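Local coordinates for possible substrate binding protein of ABC transporter system (Rhodopseudomonas palustris, PDB 3NND), which probably captures an amino acid or similar small molecule in the periplasm and delivers it to an ABC transporter for uptake, at residues 6-11 against 48-53. Sequence-based numbering, arbitrary orientation.
Sequences DLKIAL and KIVVIT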
loop_
_atom_site.group_PDB
_atom_site.type_symbol
_atom_site.label_atom_id
_atom_site.label_comp_id
_atom_site.label_asym_id
_atom_site.label_seq_id
_atom_site.Cartn_x
_atom_site.Cartn_y
_atom_site.Cartn_z
ATOM N N ASP B 6 -39.098 32.131 17.192
ATOM C CA ASP B 6 -38.029 32.154 16.197
ATOM C C ASP B 6 -37.085 30.983 16.366
ATOM O O ASP B 6 -37.173 30.238 17.342
ATOM C CB ASP B 6 -37.226 33.453 16.267
ATOM C CG ASP B 6 -37.681 34.475 15.251
ATOM O OD1 ASP B 6 -38.775 34.295 14.684
ATOM O OD2 ASP B 6 -36.952 35.456 15.015
ATOM N N LEU B 7 -36.180 30.830 15.403
ATOM C CA LEU B 7 -35.165 29.782 15.435
ATOM C C LEU B 7 -33.796 30.409 15.210
ATOM O O LEU B 7 -33.442 30.728 14.075
ATOM C CB LEU B 7 -35.447 28.736 14.358
ATOM C CG LEU B 7 -34.899 27.330 14.603
ATOM C CD1 LEU B 7 -35.154 26.466 13.393
ATOM C CD2 LEU B 7 -33.415 27.357 14.919
ATOM N N LYS B 8 -33.036 30.586 16.290
ATOM C CA LYS B 8 -31.751 31.281 16.224
ATOM C C LYS B 8 -30.544 30.346 16.123
ATOM O O LYS B 8 -30.277 29.558 17.025
ATOM C CB LYS B 8 -31.597 32.209 17.430
ATOM C CG LYS B 8 -32.653 33.311 17.499
ATOM C CD LYS B 8 -32.766 33.921 18.900
ATOM C CE LYS B 8 -33.574 33.025 19.853
ATOM N NZ LYS B 8 -35.012 32.840 19.466
ATOM N N ILE B 9 -29.808 30.441 15.022
ATOM C CA ILE B 9 -28.612 29.629 14.834
ATOM C C ILE B 9 -27.364 30.498 14.870
ATOM O O ILE B 9 -27.226 31.437 14.081
ATOM C CB ILE B 9 -28.632 28.911 13.475
ATOM C CG1 ILE B 9 -29.935 28.120 13.302
ATOM C CG2 ILE B 9 -27.397 28.028 13.325
ATOM C CD1 ILE B 9 -30.117 27.533 11.933
ATOM N N ALA B 10 -26.447 30.194 15.779
ATOM C CA ALA B 10 -25.193 30.932 15.829
ATOM C C ALA B 10 -24.138 30.232 14.999
ATOM O O ALA B 10 -24.040 29.008 15.016
ATOM C CB ALA B 10 -24.717 31.075 17.253
ATOM N N LEU B 11 -23.353 31.010 14.269
ATOM C CA LEU B 11 -22.210 30.479 13.543
ATOM C C LEU B 11 -20.954 31.196 14.021
ATOM O O LEU B 11 -20.783 32.391 13.782
ATOM C CB LEU B 11 -22.387 30.672 12.037
ATOM C CG LEU B 11 -21.193 30.289 11.165
ATOM C CD1 LEU B 11 -20.981 28.782 11.174
ATOM C CD2 LEU B 11 -21.382 30.785 9.752
ATOM N N LYS B 48 -39.453 31.323 11.923
ATOM C CA LYS B 48 -38.489 32.059 11.114
ATOM C C LYS B 48 -37.080 31.673 11.526
ATOM O O LYS B 48 -36.784 31.540 12.708
ATOM C CB LYS B 48 -38.676 33.569 11.291
ATOM C CG LYS B 48 -37.633 34.409 10.584
ATOM C CD LYS B 48 -37.481 33.940 9.151
ATOM C CE LYS B 48 -36.600 34.877 8.342
ATOM N NZ LYS B 48 -36.345 34.321 6.979
ATOM N N ILE B 49 -36.204 31.498 10.553
ATOM C CA ILE B 49 -34.834 31.135 10.860
ATOM C C ILE B 49 -33.942 32.362 10.738
ATOM O O ILE B 49 -33.810 32.939 9.664
ATOM C CB ILE B 49 -34.343 30.001 9.934
ATOM C CG1 ILE B 49 -35.125 28.714 10.208
ATOM C CG2 ILE B 49 -32.863 29.744 10.123
ATOM C CD1 ILE B 49 -35.009 27.668 9.105
ATOM N N VAL B 50 -33.352 32.778 11.845
ATOM C CA VAL B 50 -32.356 33.832 11.791
ATOM C C VAL B 50 -31.000 33.235 12.121
ATOM O O VAL B 50 -30.918 32.270 12.871
ATOM C CB VAL B 50 -32.687 35.000 12.734
ATOM C CG1 VAL B 50 -33.751 34.594 13.703
ATOM C CG2 VAL B 50 -31.440 35.458 13.473
ATOM N N VAL B 51 -29.954 33.810 11.532
ATOM C CA VAL B 51 -28.581 33.351 11.689
ATOM C C VAL B 51 -27.671 34.476 12.214
ATOM O O VAL B 51 -27.640 35.589 11.675
ATOM C CB VAL B 51 -28.022 32.810 10.352
ATOM C CG1 VAL B 51 -26.642 32.193 10.551
ATOM C CG2 VAL B 51 -28.983 31.806 9.744
ATOM N N ILE B 52 -26.924 34.165 13.267
ATOM C CA ILE B 52 -26.118 35.149 13.979
ATOM C C ILE B 52 -24.662 34.734 13.833
ATOM O O ILE B 52 -24.283 33.648 14.268
ATOM C CB ILE B 52 -26.508 35.149 15.478
ATOM C CG1 ILE B 52 -27.986 35.508 15.649
ATOM C CG2 ILE B 52 -25.663 36.107 16.259
ATOM C CD1 ILE B 52 -28.713 34.667 16.692
ATOM N N THR B 53 -23.843 35.575 13.209
ATOM C CA THR B 53 -22.446 35.211 12.982
ATOM C C THR B 53 -21.476 35.944 13.907
ATOM O O THR B 53 -21.589 37.160 14.107
ATOM C CB THR B 53 -22.017 35.441 11.526
ATOM O OG1 THR B 53 -22.308 36.791 11.152
ATOM C CG2 THR B 53 -22.749 34.473 10.592
#
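L7, I9 and L11 run parallel to I49, V51 and T53 in adjoining strands whose axes come within 4.6 Å and cross at -25°, the twist common in parallel sheets. Five backbone hydrogen bonds zip them together. L7, I9 and L11 give N-H to K48, V50 and I52; L7 O and I9 O each take an N-H (V50, I52) and a CA-H contact (I49, V51), whereas L11 O takes the CA-H of T53. The three bonds from I9 N onward are nearly straight, at 167° or more; L7 N to K48 O is more bent (140°). Bonded on its far edge to strand 78-80, strand 7-13 is an inner strand of the N-terminal Rossmann-like lobe. I49 lies alongside L7, its CG1 3.9 Å from L7 CD1; its CG2, anti to the backbone N, turns instead to I9 CD1 at 4.0 Å. Cut back to an alanine, I49 would probably leave L7 and I9 without their shared partner and open a gap beside them. T53 CG2 meets L11 CD2 at 4.0 Å. On the face of K8, A10, V50 and I52, I52 CD1 sits 3.9 Å from K8 CB. Main-chain hydrogen bonds thus hold the parallel pairing, while apolar side chains seal the sheet against helices 20-37 (L11, V51) and 285-304 (L7, I9).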